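Xylulose kinase (Escherichia coli, PDB 2ITM) catalyses the ATP-dependent phosphorylation of D-xylulose to D-xylulose 5-phosphate, and phosphorylates 1-deoxy-D-xylulose less efficiently. Local coordinates at residues Trp40-Pro45 against Asp98-Gln103; His78-Leu83 against Pro130-Val135; Leu151-Leu156 against Ala165-Asp170. All blocks are in the same frame, centred on the assembly; numbering follows the deposited sequence.

Overall arrangement
All three contacts lie in the N-terminal FGGY domain, which belongs to the actin-like ATPase clan. Along the chain the segments of contacts 1 and 2 alternate, 40-45, 78-83, 98-103 and 130-135, whereas contact 3 follows as a short local pairing. Contacts 1 and 2 are neighbours, their centres about 9 Å apart, joined where Trp134 of helix 128-138 packs on Trp40 and Arg100. The centre of contact 3 is about 14 Å from that of contact 2 and about 18 Å from that of contact 1; Leu151 and Pro152 touch His78 and Gly79. Contact 2 supplies His78 to the D-xylulose pocket, and contact 3 brings Asp170 close to the substrate-binding Met77.

Contact 1. Residues Trp40-Pro45 against Asp98-Gln103; sequences WSEQDP and DGRCAQ
The guanidinium of Arg100 lies flat on the six-membered ring of Trp40 while two carboxylates hold it from its rim. Arg100 CZ stands 3.4 Å from the centroid of that Trp40 ring, with the planes tilted by 18°, a cation-pi stack. NH1 spreads over CZ3 and CH2 of the indole, and NH2 over CE3. A bend at chi3 (62°) turns the guanidinium of Arg100 over the indole and alongside Asp98. There Arg100 grips Asp98 side-on, NE to OD1 at 3.0 Å and NH2 to OD2 at 3.0 Å. Arg100 NH2 also gives a nearly straight salt-bridging bond of 2.7 Å to Glu42 OE2; the acceptor lies in the guanidinium plane, whereas NH2 sits above the plane of the Glu42 carboxylate. Asp98 is held in turn by the backbone. Ser41 N donates to Asp98 OD2 at 2.6 Å, from the face opposite to the arginine. Arg100 N donates to Asp98 OD1 at 3.2 Å, closing an Asx turn. Each oxygen of this buried carboxylate thus takes two donors, which fixes its rotation. Without this guanidinium, as with an alanine here, Asp98 would probably lose its salt-bridge partner, Glu42 one of its two cations, and Trp40 the cover on one face. Arg91 also bridges to Glu42 OE2, so that the network extends beyond the two segments. Ser41 and Gln43 are tied by backbone bonds to Leu95 and Ala93, next to and on strand 93-94, which pairs antiparallel with 42-43. Trp134 of helix 128-138 packs against both Trp40 and Arg100, and helix 102-111 starts just beyond Cys101.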
ATOM      1  N   TRP A  40      -9.730  15.609  21.706  1.00 42.58           N
ATOM      2  CA  TRP A  40      -9.518  16.079  23.060  1.00 35.43           C
ATOM      3  C   TRP A  40      -8.469  15.210  23.711  1.00 35.27           C
ATOM      4  O   TRP A  40      -8.487  13.987  23.595  1.00 32.81           O
ATOM      5  CB  TRP A  40     -10.769  16.134  23.913  1.00 26.49           C
ATOM      6  CG  TRP A  40     -11.736  17.178  23.512  1.00 29.17           C
ATOM      7  CD1 TRP A  40     -11.991  17.616  22.259  1.00 32.56           C
ATOM      8  CD2 TRP A  40     -12.602  17.909  24.372  1.00 39.34           C
ATOM      9  NE1 TRP A  40     -12.960  18.585  22.280  1.00 28.63           N
ATOM     10  CE2 TRP A  40     -13.350  18.783  23.571  1.00 25.12           C
ATOM     11  CE3 TRP A  40     -12.821  17.917  25.750  1.00 26.90           C
ATOM     12  CZ2 TRP A  40     -14.297  19.638  24.096  1.00 38.53           C
ATOM     13  CZ3 TRP A  40     -13.749  18.769  26.263  1.00 37.96           C
ATOM     14  CH2 TRP A  40     -14.483  19.617  25.441  1.00 38.37           C
ATOM     15  N   SER A  41      -7.549  15.870  24.394  1.00 36.28           N
ATOM     16  CA  SER A  41      -6.500  15.211  25.137  1.00 36.41           C
ATOM     17  C   SER A  41      -6.289  15.959  26.438  1.00 31.35           C
ATOM     18  O   SER A  41      -5.829  17.089  26.436  1.00 22.44           O
ATOM     19  CB  SER A  41      -5.213  15.169  24.317  1.00 34.37           C
ATOM     20  OG  SER A  41      -4.292  14.250  24.852  1.00 35.35           O
ATOM     21  N   GLU A  42      -6.663  15.317  27.543  1.00 16.48           N
ATOM     22  CA  GLU A  42      -6.717  16.007  28.809  1.00 14.70           C
ATOM     23  C   GLU A  42      -6.122  15.149  29.929  1.00 11.96           C
ATOM     24  O   GLU A  42      -6.116  13.934  29.865  1.00 28.48           O
ATOM     25  CB  GLU A  42      -8.165  16.349  29.166  1.00 31.76           C
ATOM     26  CG  GLU A  42      -8.777  17.436  28.295  1.00 32.98           C
ATOM     27  CD  GLU A  42     -10.206  17.724  28.678  1.00 31.89           C
ATOM     28  OE1 GLU A  42     -10.812  16.859  29.345  1.00 34.79           O
ATOM     29  OE2 GLU A  42     -10.682  18.782  28.324  1.00 32.40           O
ATOM     30  N   GLN A  43      -5.633  15.820  30.958  1.00 27.88           N
ATOM     31  CA  GLN A  43      -5.269  15.170  32.200  1.00 24.35           C
ATOM     32  C   GLN A  43      -5.711  15.983  33.403  1.00 30.16           C
ATOM     33  O   GLN A  43      -5.839  17.194  33.340  1.00 25.09           O
ATOM     34  CB  GLN A  43      -3.768  14.901  32.255  1.00 34.92           C
ATOM     35  CG  GLN A  43      -3.322  13.728  31.423  1.00 27.46           C
ATOM     36  CD  GLN A  43      -1.822  13.645  31.260  1.00 23.61           C
ATOM     37  OE1 GLN A  43      -1.290  12.588  30.990  1.00 33.47           O
ATOM     38  NE2 GLN A  43      -1.149  14.763  31.404  1.00 17.10           N
ATOM     39  N   ASP A  44      -5.947  15.290  34.502  1.00 27.42           N
ATOM     40  CA  ASP A  44      -6.282  15.933  35.774  1.00 32.40           C
ATOM     41  C   ASP A  44      -5.007  16.283  36.538  1.00 26.62           C
ATOM     42  O   ASP A  44      -4.226  15.420  36.897  1.00 24.26           O
ATOM     43  CB  ASP A  44      -7.200  15.015  36.580  1.00 46.60           C
ATOM     44  CG  ASP A  44      -7.277  15.382  38.045  1.00 41.42           C
ATOM     45  OD1 ASP A  44      -7.720  14.529  38.830  1.00 57.97           O
ATOM     46  OD2 ASP A  44      -6.939  16.479  38.509  1.00 77.08           O
ATOM     47  N   PRO A  45      -4.807  17.569  36.772  1.00 21.26           N
ATOM     48  CA  PRO A  45      -3.534  18.040  37.303  1.00 22.94           C
ATOM     49  C   PRO A  45      -3.257  17.398  38.648  1.00 37.55           C
ATOM     50  O   PRO A  45      -2.113  17.258  39.043  1.00 25.73           O
ATOM     51  CB  PRO A  45      -3.745  19.551  37.432  1.00 23.95           C
ATOM     52  CG  PRO A  45      -4.775  19.877  36.468  1.00 23.09           C
ATOM     53  CD  PRO A  45      -5.689  18.685  36.407  1.00 25.69           C
ATOM     54  N   ASP A  98      -3.712  17.877  22.244  1.00 33.63           N
ATOM     55  CA  ASP A  98      -5.097  18.252  22.015  1.00 27.35           C
ATOM     56  C   ASP A  98      -5.228  19.062  20.727  1.00 30.67           C
ATOM     57  O   ASP A  98      -4.449  19.962  20.470  1.00 28.62           O
ATOM     58  CB  ASP A  98      -5.597  19.064  23.207  1.00 27.69           C
ATOM     59  CG  ASP A  98      -7.106  19.168  23.276  1.00 35.00           C
ATOM     60  OD1 ASP A  98      -7.675  20.060  22.635  1.00 26.10           O
ATOM     61  OD2 ASP A  98      -7.799  18.418  23.980  1.00 34.86           O
ATOM     62  N   GLY A  99      -6.237  18.737  19.931  1.00 43.86           N
ATOM     63  CA  GLY A  99      -6.469  19.414  18.672  1.00 42.26           C
ATOM     64  C   GLY A  99      -7.811  20.057  18.503  1.00 46.48           C
ATOM     65  O   GLY A  99      -8.305  20.172  17.394  1.00 45.08           O
ATOM     66  N   ARG A 100      -8.405  20.502  19.597  1.00 43.99           N
ATOM     67  CA  ARG A 100      -9.745  21.049  19.571  1.00 31.29           C
ATOM     68  C   ARG A 100      -9.842  22.483  19.087  1.00 29.44           C
ATOM     69  O   ARG A 100     -10.918  22.932  18.745  1.00 34.21           O
ATOM     70  CB  ARG A 100     -10.408  20.930  20.935  1.00 31.10           C
ATOM     71  CG  ARG A 100     -10.161  22.101  21.852  1.00 31.40           C
ATOM     72  CD  ARG A 100     -10.777  21.947  23.217  1.00 31.33           C
ATOM     73  NE  ARG A 100     -10.226  20.815  23.944  1.00 31.73           N
ATOM     74  CZ  ARG A 100     -10.603  20.453  25.157  1.00 43.68           C
ATOM     75  NH1 ARG A 100     -11.534  21.134  25.796  1.00 27.14           N
ATOM     76  NH2 ARG A 100     -10.039  19.407  25.740  1.00 34.54           N
ATOM     77  N   CYS A 101      -8.731  23.203  19.011  1.00 31.66           N
ATOM     78  CA  CYS A 101      -8.787  24.652  18.796  1.00 28.44           C
ATOM     79  C   CYS A 101      -8.181  25.186  17.498  1.00 22.80           C
ATOM     80  O   CYS A 101      -7.669  26.286  17.462  1.00 33.36           O
ATOM     81  CB  CYS A 101      -8.187  25.405  19.980  1.00 45.57           C
ATOM     82  SG  CYS A 101      -6.408  25.220  20.175  1.00 38.08           S
ATOM     83  N   ALA A 102      -8.254  24.408  16.431  1.00 36.24           N
ATOM     84  CA  ALA A 102      -7.773  24.868  15.136  1.00 24.82           C
ATOM     85  C   ALA A 102      -8.362  26.200  14.698  1.00 35.45           C
ATOM     86  O   ALA A 102      -7.646  27.068  14.226  1.00 37.35           O
ATOM     87  CB  ALA A 102      -7.999  23.829  14.097  1.00 50.27           C
ATOM     88  N   GLN A 103      -9.664  26.356  14.862  1.00 30.60           N
ATOM     89  CA  GLN A 103     -10.350  27.569  14.449  1.00 34.10           C
ATOM     90  C   GLN A 103      -9.769  28.785  15.150  1.00 34.01           C
ATOM     91  O   GLN A 103      -9.524  29.818  14.547  1.00 32.09           O
ATOM     92  CB  GLN A 103     -11.833  27.461  14.769  1.00 37.79           C
ATOM     93  CG  GLN A 103     -12.703  28.387  13.964  1.00 58.61           C
ATOM     94  CD  GLN A 103     -13.184  29.567  14.749  1.00 56.40           C
ATOM     95  OE1 GLN A 103     -13.040  29.608  15.957  1.00 80.06           O
ATOM     96  NE2 GLN A 103     -13.760  30.536  14.067  1.00 69.22           N
TER

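Contact 2. Residues His78-Leu83 against Pro130-Val135; sequences HGATLL and PKLLWV. With XUL (D-xylulose), chain C.
Residues 78-83 run as a loop from His78 into strand 81-83, passing helix 128-138 with their closest CA atoms, those of Ala80 and Lys131, 7.1 Å apart. Ala80, Leu82, Lys131 and Val135 all point their CB atoms toward the other segment. Lys131, extended beyond CG, lays its CD 3.9 Å from Ala80 CB and ends with NZ 2.5 Å from His78 O, a short hydrogen bond that arrives 44° above the carbonyl plane. Next to Lys131, Leu132 meets Leu82 tip to tip, Leu82 CD1 being 3.9 Å from Leu132 CD2, and Val135 CG1 borders the same Leu82 methyl. The imidazole of His78 leads away from the helix and turns its edge to D-xylulose: His78 NE2 and O1 of the sugar are hydrogen-bonded at 3.1 Å, in almost a straight line (175°), and ND1 is bonded to Gly173 O. Lys131 NZ also donates to Gly126 O and Ile94 O, while Thr128 OG1 is a second partner of His78 O. A buried ammonium satisfied by neutral carbonyls, one of them that of His78, is consistent with a second-shell role in positioning this substrate-binding residue.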
ATOM      1  N   HIS A  78       3.293  23.254  26.768  1.00 18.14           N
ATOM      2  CA  HIS A  78       2.086  23.786  26.150  1.00 22.40           C
ATOM      3  C   HIS A  78       0.735  23.432  26.776  1.00 22.14           C
ATOM      4  O   HIS A  78      -0.296  23.834  26.272  1.00 44.56           O
ATOM      5  CB  HIS A  78       1.913  23.243  24.739  1.00 15.62           C
ATOM      6  CG  HIS A  78       3.106  23.436  23.865  1.00 21.28           C
ATOM      7  ND1 HIS A  78       3.660  24.669  23.622  1.00 27.48           N
ATOM      8  CD2 HIS A  78       3.841  22.548  23.164  1.00 27.64           C
ATOM      9  CE1 HIS A  78       4.688  24.532  22.812  1.00 25.73           C
ATOM     10  NE2 HIS A  78       4.822  23.255  22.523  1.00 22.18           N
ATOM     11  N   GLY A  79       0.749  22.646  27.845  1.00 25.38           N
ATOM     12  CA  GLY A  79      -0.459  22.239  28.531  1.00 24.03           C
ATOM     13  C   GLY A  79      -1.070  23.428  29.250  1.00 30.28           C
ATOM     14  O   GLY A  79      -0.389  24.160  29.942  1.00 19.27           O
ATOM     15  N   ALA A  80      -2.369  23.612  29.073  1.00 19.99           N
ATOM     16  CA  ALA A  80      -3.081  24.695  29.726  1.00 25.96           C
ATOM     17  C   ALA A  80      -3.740  24.293  31.052  1.00 26.96           C
ATOM     18  O   ALA A  80      -4.747  23.605  31.071  1.00 24.38           O
ATOM     19  CB  ALA A  80      -4.075  25.314  28.798  1.00 17.43           C
ATOM     20  N   THR A  81      -3.153  24.740  32.150  1.00 26.70           N
ATOM     21  CA  THR A  81      -3.739  24.569  33.466  1.00 31.58           C
ATOM     22  C   THR A  81      -4.408  25.849  33.964  1.00 23.24           C
ATOM     23  O   THR A  81      -3.750  26.846  34.204  1.00 22.85           O
ATOM     24  CB  THR A  81      -2.680  24.095  34.476  1.00 38.65           C
ATOM     25  OG1 THR A  81      -1.940  22.998  33.942  1.00 26.32           O
ATOM     26  CG2 THR A  81      -3.332  23.544  35.719  1.00 21.03           C
ATOM     27  N   LEU A  82      -5.723  25.790  34.122  1.00 24.58           N
ATOM     28  CA  LEU A  82      -6.515  26.946  34.511  1.00 27.99           C
ATOM     29  C   LEU A  82      -6.890  26.942  35.991  1.00 31.54           C
ATOM     30  O   LEU A  82      -7.612  26.066  36.459  1.00 25.19           O
ATOM     31  CB  LEU A  82      -7.797  27.030  33.694  1.00 27.99           C
ATOM     32  CG  LEU A  82      -7.791  27.160  32.175  1.00 42.12           C
ATOM     33  CD1 LEU A  82      -8.744  28.221  31.761  1.00 40.72           C
ATOM     34  CD2 LEU A  82      -6.426  27.394  31.596  1.00 26.46           C
ATOM     35  N   LEU A  83      -6.426  27.950  36.708  1.00 27.87           N
ATOM     36  CA  LEU A  83      -6.691  28.075  38.122  1.00 25.10           C
ATOM     37  C   LEU A  83      -7.553  29.292  38.416  1.00 33.35           C
ATOM     38  O   LEU A  83      -7.384  30.335  37.806  1.00 28.43           O
ATOM     39  CB  LEU A  83      -5.375  28.182  38.884  1.00 35.42           C
ATOM     40  CG  LEU A  83      -4.371  27.056  38.687  1.00 20.79           C
ATOM     41  CD1 LEU A  83      -3.176  27.278  39.542  1.00 24.99           C
ATOM     42  CD2 LEU A  83      -4.971  25.713  38.963  1.00 14.69           C
ATOM     43  N   PRO A 130      -4.272  29.639  21.904  1.00 35.02           N
ATOM     44  CA  PRO A 130      -5.526  29.302  21.268  1.00 29.96           C
ATOM     45  C   PRO A 130      -6.445  28.466  22.149  1.00 30.68           C
ATOM     46  O   PRO A 130      -7.655  28.567  22.026  1.00 24.56           O
ATOM     47  CB  PRO A 130      -5.126  28.520  20.027  1.00 27.60           C
ATOM     48  CG  PRO A 130      -3.787  28.062  20.290  1.00 33.35           C
ATOM     49  CD  PRO A 130      -3.141  29.035  21.185  1.00 22.97           C
ATOM     50  N   LYS A 131      -5.886  27.651  23.011  1.00 23.02           N
ATOM     51  CA  LYS A 131      -6.637  26.858  23.956  1.00 22.42           C
ATOM     52  C   LYS A 131      -7.510  27.748  24.817  1.00 33.32           C
ATOM     53  O   LYS A 131      -8.641  27.420  25.122  1.00 25.62           O
ATOM     54  CB  LYS A 131      -5.739  26.025  24.838  1.00 35.94           C
ATOM     55  CG  LYS A 131      -5.169  24.798  24.167  1.00 23.92           C
ATOM     56  CD  LYS A 131      -4.157  24.097  25.044  1.00 32.46           C
ATOM     57  CE  LYS A 131      -3.247  23.224  24.226  1.00 34.36           C
ATOM     58  NZ  LYS A 131      -2.129  22.679  25.021  1.00 35.36           N
ATOM     59  N   LEU A 132      -6.971  28.891  25.196  1.00 39.53           N
ATOM     60  CA  LEU A 132      -7.696  29.813  26.041  1.00 30.30           C
ATOM     61  C   LEU A 132      -8.796  30.603  25.360  1.00 41.92           C
ATOM     62  O   LEU A 132      -9.822  30.870  25.964  1.00 30.40           O
ATOM     63  CB  LEU A 132      -6.754  30.707  26.823  1.00 29.19           C
ATOM     64  CG  LEU A 132      -6.503  29.963  28.141  1.00 42.99           C
ATOM     65  CD1 LEU A 132      -5.126  29.420  28.205  1.00 30.29           C
ATOM     66  CD2 LEU A 132      -6.915  30.712  29.368  1.00 20.51           C
ATOM     67  N   LEU A 133      -8.571  30.968  24.105  1.00 40.51           N
ATOM     68  CA  LEU A 133      -9.640  31.467  23.259  1.00 37.99           C
ATOM     69  C   LEU A 133     -10.791  30.481  23.138  1.00 30.25           C
ATOM     70  O   LEU A 133     -11.939  30.865  23.222  1.00 34.79           O
ATOM     71  CB  LEU A 133      -9.111  31.842  21.883  1.00 49.73           C
ATOM     72  CG  LEU A 133      -9.068  33.327  21.533  1.00 59.08           C
ATOM     73  CD1 LEU A 133      -7.881  33.982  22.175  1.00 44.04           C
ATOM     74  CD2 LEU A 133      -9.037  33.528  20.045  1.00 48.77           C
ATOM     75  N   TRP A 134     -10.477  29.208  22.947  1.00 21.99           N
ATOM     76  CA  TRP A 134     -11.499  28.174  22.884  1.00 35.51           C
ATOM     77  C   TRP A 134     -12.337  28.108  24.154  1.00 43.47           C
ATOM     78  O   TRP A 134     -13.555  28.093  24.095  1.00 40.92           O
ATOM     79  CB  TRP A 134     -10.890  26.805  22.588  1.00 32.01           C
ATOM     80  CG  TRP A 134     -11.885  25.715  22.369  1.00 23.81           C
ATOM     81  CD1 TRP A 134     -12.327  25.258  21.181  1.00 38.07           C
ATOM     82  CD2 TRP A 134     -12.561  24.946  23.365  1.00 29.90           C
ATOM     83  NE1 TRP A 134     -13.239  24.247  21.360  1.00 27.03           N
ATOM     84  CE2 TRP A 134     -13.395  24.037  22.700  1.00 37.51           C
ATOM     85  CE3 TRP A 134     -12.543  24.929  24.755  1.00 30.35           C
ATOM     86  CZ2 TRP A 134     -14.196  23.129  23.374  1.00 32.77           C
ATOM     87  CZ3 TRP A 134     -13.331  24.027  25.417  1.00 33.09           C
ATOM     88  CH2 TRP A 134     -14.151  23.143  24.730  1.00 40.74           C
ATOM     89  N   VAL A 135     -11.683  28.094  25.302  1.00 34.42           N
ATOM     90  CA  VAL A 135     -12.398  28.132  26.563  1.00 39.42           C
ATOM     91  C   VAL A 135     -13.268  29.380  26.698  1.00 38.64           C
ATOM     92  O   VAL A 135     -14.430  29.293  27.057  1.00 29.80           O
ATOM     93  CB  VAL A 135     -11.452  27.993  27.767  1.00 45.78           C
ATOM     94  CG1 VAL A 135     -12.176  28.332  29.067  1.00 36.15           C
ATOM     95  CG2 VAL A 135     -10.864  26.596  27.825  1.00 20.73           C
TER
HETATM   96  C1  XUL C4930       6.154  20.758  20.771  1.00 94.04           C
HETATM   97  C2  XUL C4930       6.905  19.513  21.212  1.00101.84           C
HETATM   98  C3  XUL C4930       7.025  19.238  22.669  1.00 47.09           C
HETATM   99  C4  XUL C4930       6.220  17.988  22.908  1.00 57.13           C
HETATM  100  C5  XUL C4930       5.880  17.774  24.369  1.00 32.58           C
HETATM  101  O1  XUL C4930       6.992  21.885  20.783  1.00 49.32           O
HETATM  102  O2  XUL C4930       6.956  18.403  20.344  1.00 96.61           O
HETATM  103  O3  XUL C4930       6.366  20.287  23.317  1.00101.39           O
HETATM  104  O4  XUL C4930       5.046  18.176  22.167  1.00 93.06           O
HETATM  105  O5  XUL C4930       6.372  18.846  25.108  1.00 37.74           O

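Contact 3. Residues Leu151-Leu156 against Ala165-Asp170; sequences LPKDYL and ASDMSD
Lys153 leaves helix 152-156 pointing at segment 165-170 and ends among three aspartates. Its CB has no close partner in the other segment, and CG is the first atom to approach Asp170 OD1. Lys153 CD follows, 3.5 Å from Asp170 OD1. Lys153 CE reaches Asp167 OD2 at 3.4 Å, and a bend at chi4 (-56°) turns NZ toward the carboxylates. Lys153 NZ donates to Asp167 OD2 at 2.8 Å, almost in line with its C-O bond, to Asp170 OD1 at 2.9 Å from the anti side, and to Asp154 OD1 of its own helix on the syn side. One buried cation therefore holds three carboxylates together, probably offsetting the repulsion between Asp154 OD2 and Asp170 OD1, which lie 4.1 Å apart. A water linking Lys153 N to Asp170 OD1 adds a second tie to that oxygen. Helix 152-161 is followed by strand 165-167, which runs back at 139° to residues 152-156, pairs parallel with strand 201-203 and leads into helix 168-172. Asp167 is the N-cap of that last helix; Asp167 OD1 accepts from Ser169 OG at 2.6 Å and also from Ser169 N, while OD2 serves the lysine. Ser166 OG lies against Asp154 OD2, at a modelled distance too short to be relied on, and Arg157 bridges to Asp154 OD1. Leu151 CD1 packs against Asp170, 3.5 Å from Asp170 CB. Asp170 also touches the substrate-binding Met77, and its side chain is about 6 Å from that of Asp233, the inferred proton acceptor.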
ATOM      1  N   LEU A 151       1.537  26.208  32.883  1.00 15.96           N
ATOM      2  CA  LEU A 151       2.004  25.020  32.223  1.00 18.30           C
ATOM      3  C   LEU A 151       2.109  23.864  33.217  1.00 21.12           C
ATOM      4  O   LEU A 151       2.079  24.061  34.408  1.00 28.99           O
ATOM      5  CB  LEU A 151       3.330  25.295  31.523  1.00 23.38           C
ATOM      6  CG  LEU A 151       3.285  26.316  30.390  1.00 20.92           C
ATOM      7  CD1 LEU A 151       4.642  26.892  30.108  1.00 20.73           C
ATOM      8  CD2 LEU A 151       2.720  25.674  29.142  1.00 21.14           C
ATOM      9  N   PRO A 152       2.211  22.654  32.713  1.00 22.29           N
ATOM     10  CA  PRO A 152       2.011  21.476  33.556  1.00 27.83           C
ATOM     11  C   PRO A 152       3.080  21.332  34.642  1.00 25.11           C
ATOM     12  O   PRO A 152       2.745  21.114  35.790  1.00 22.11           O
ATOM     13  CB  PRO A 152       2.049  20.330  32.538  1.00 31.78           C
ATOM     14  CG  PRO A 152       1.544  20.948  31.292  1.00 20.66           C
ATOM     15  CD  PRO A 152       2.098  22.316  31.268  1.00 22.02           C
ATOM     16  N   LYS A 153       4.346  21.475  34.280  1.00 16.11           N
ATOM     17  CA  LYS A 153       5.420  21.362  35.252  1.00 15.45           C
ATOM     18  C   LYS A 153       5.371  22.496  36.278  1.00 17.30           C
ATOM     19  O   LYS A 153       5.787  22.336  37.411  1.00 21.30           O
ATOM     20  CB  LYS A 153       6.768  21.323  34.559  1.00 15.51           C
ATOM     21  CG  LYS A 153       7.412  22.675  34.420  1.00 11.99           C
ATOM     22  CD  LYS A 153       8.729  22.597  33.734  1.00  7.66           C
ATOM     23  CE  LYS A 153       9.460  23.916  33.815  1.00 15.84           C
ATOM     24  NZ  LYS A 153       8.708  25.055  33.273  1.00 19.02           N
ATOM     25  N   ASP A 154       4.854  23.633  35.842  1.00 20.35           N
ATOM     26  CA  ASP A 154       4.723  24.802  36.674  1.00 24.24           C
ATOM     27  C   ASP A 154       3.586  24.671  37.682  1.00 29.47           C
ATOM     28  O   ASP A 154       3.664  25.212  38.769  1.00 30.01           O
ATOM     29  CB  ASP A 154       4.588  26.059  35.826  1.00 18.28           C
ATOM     30  CG  ASP A 154       5.780  26.279  34.918  1.00 23.06           C
ATOM     31  OD1 ASP A 154       6.891  25.893  35.294  1.00 20.19           O
ATOM     32  OD2 ASP A 154       5.692  26.813  33.818  1.00 21.64           O
ATOM     33  N   TYR A 155       2.547  23.929  37.332  1.00 22.94           N
ATOM     34  CA  TYR A 155       1.532  23.593  38.315  1.00 26.55           C
ATOM     35  C   TYR A 155       2.152  22.736  39.401  1.00 25.92           C
ATOM     36  O   TYR A 155       1.918  22.944  40.571  1.00 20.42           O
ATOM     37  CB  TYR A 155       0.339  22.866  37.703  1.00 32.75           C
ATOM     38  CG  TYR A 155      -0.588  22.291  38.749  1.00 24.64           C
ATOM     39  CD1 TYR A 155      -1.506  23.085  39.394  1.00 28.17           C
ATOM     40  CD2 TYR A 155      -0.518  20.962  39.106  1.00 35.83           C
ATOM     41  CE1 TYR A 155      -2.344  22.564  40.347  1.00 41.07           C
ATOM     42  CE2 TYR A 155      -1.343  20.433  40.054  1.00 31.56           C
ATOM     43  CZ  TYR A 155      -2.253  21.235  40.681  1.00 29.69           C
ATOM     44  OH  TYR A 155      -3.069  20.709  41.639  1.00 38.90           O
ATOM     45  N   LEU A 156       2.972  21.794  38.968  1.00 21.58           N
ATOM     46  CA  LEU A 156       3.803  21.007  39.849  1.00 31.39           C
ATOM     47  C   LEU A 156       4.650  21.838  40.805  1.00 33.74           C
ATOM     48  O   LEU A 156       4.667  21.579  41.995  1.00 19.90           O
ATOM     49  CB  LEU A 156       4.670  20.057  39.038  1.00 37.28           C
ATOM     50  CG  LEU A 156       4.998  18.726  39.663  1.00 49.73           C
ATOM     51  CD1 LEU A 156       3.803  18.130  40.364  1.00 42.95           C
ATOM     52  CD2 LEU A 156       5.509  17.786  38.603  1.00 38.42           C
ATOM     53  N   ALA A 165       5.597  30.345  39.010  1.00 18.94           N
ATOM     54  CA  ALA A 165       6.765  30.630  38.201  1.00 23.21           C
ATOM     55  C   ALA A 165       6.947  29.694  37.012  1.00 23.60           C
ATOM     56  O   ALA A 165       6.586  28.538  37.068  1.00 22.46           O
ATOM     57  CB  ALA A 165       7.993  30.652  39.047  1.00 12.23           C
ATOM     58  N   SER A 166       7.525  30.220  35.941  1.00 16.29           N
ATOM     59  CA  SER A 166       7.978  29.412  34.828  1.00 22.17           C
ATOM     60  C   SER A 166       9.361  29.810  34.313  1.00 19.69           C
ATOM     61  O   SER A 166       9.942  30.760  34.783  1.00 18.75           O
ATOM     62  CB  SER A 166       6.953  29.451  33.692  1.00 24.09           C
ATOM     63  OG  SER A 166       7.169  28.424  32.764  1.00 20.41           O
ATOM     64  N   ASP A 167       9.819  29.068  33.328  1.00 17.34           N
ATOM     65  CA  ASP A 167      11.045  29.377  32.629  1.00 22.50           C
ATOM     66  C   ASP A 167      10.797  29.809  31.190  1.00 24.76           C
ATOM     67  O   ASP A 167       9.751  29.586  30.652  1.00 26.17           O
ATOM     68  CB  ASP A 167      12.001  28.194  32.679  1.00 16.15           C
ATOM     69  CG  ASP A 167      11.675  27.147  31.662  1.00 33.03           C
ATOM     70  OD1 ASP A 167      12.357  27.089  30.646  1.00 21.90           O
ATOM     71  OD2 ASP A 167      10.756  26.337  31.800  1.00 27.13           O
ATOM     72  N   MET A 168      11.804  30.415  30.581  1.00 27.98           N
ATOM     73  CA  MET A 168      11.693  30.968  29.236  1.00 20.09           C
ATOM     74  C   MET A 168      11.388  29.930  28.126  1.00 21.86           C
ATOM     75  O   MET A 168      10.740  30.224  27.148  1.00 23.45           O
ATOM     76  CB  MET A 168      12.937  31.777  28.888  1.00 22.68           C
ATOM     77  CG  MET A 168      13.206  32.941  29.832  1.00 30.62           C
ATOM     78  SD  MET A 168      11.944  34.206  29.808  1.00 28.14           S
ATOM     79  CE  MET A 168      12.635  35.347  30.959  1.00 28.10           C
ATOM     80  N   SER A 169      11.885  28.715  28.285  1.00 13.80           N
ATOM     81  CA  SER A 169      11.678  27.672  27.308  1.00 18.04           C
ATOM     82  C   SER A 169      10.253  27.136  27.287  1.00 20.00           C
ATOM     83  O   SER A 169       9.721  26.908  26.234  1.00 29.91           O
ATOM     84  CB  SER A 169      12.712  26.546  27.458  1.00 17.24           C
ATOM     85  OG  SER A 169      12.392  25.661  28.500  1.00 22.25           O
ATOM     86  N   ASP A 170       9.686  26.938  28.459  1.00 21.29           N
ATOM     87  CA  ASP A 170       8.304  26.511  28.555  1.00 17.57           C
ATOM     88  C   ASP A 170       7.360  27.666  28.196  1.00 25.47           C
ATOM     89  O   ASP A 170       6.408  27.491  27.462  1.00 24.90           O
ATOM     90  CB  ASP A 170       8.018  25.989  29.970  1.00 15.00           C
ATOM     91  CG  ASP A 170       7.347  24.601  29.967  1.00 30.10           C
ATOM     92  OD1 ASP A 170       7.013  24.133  31.074  1.00 18.85           O
ATOM     93  OD2 ASP A 170       7.110  23.935  28.952  1.00 19.71           O
TER
HETATM   94  O   HOH W   1       5.535  22.063  31.336  1.00 25.10           O
HETATM   95  O   HOH W   2       4.431  27.753  39.378  1.00 18.11           O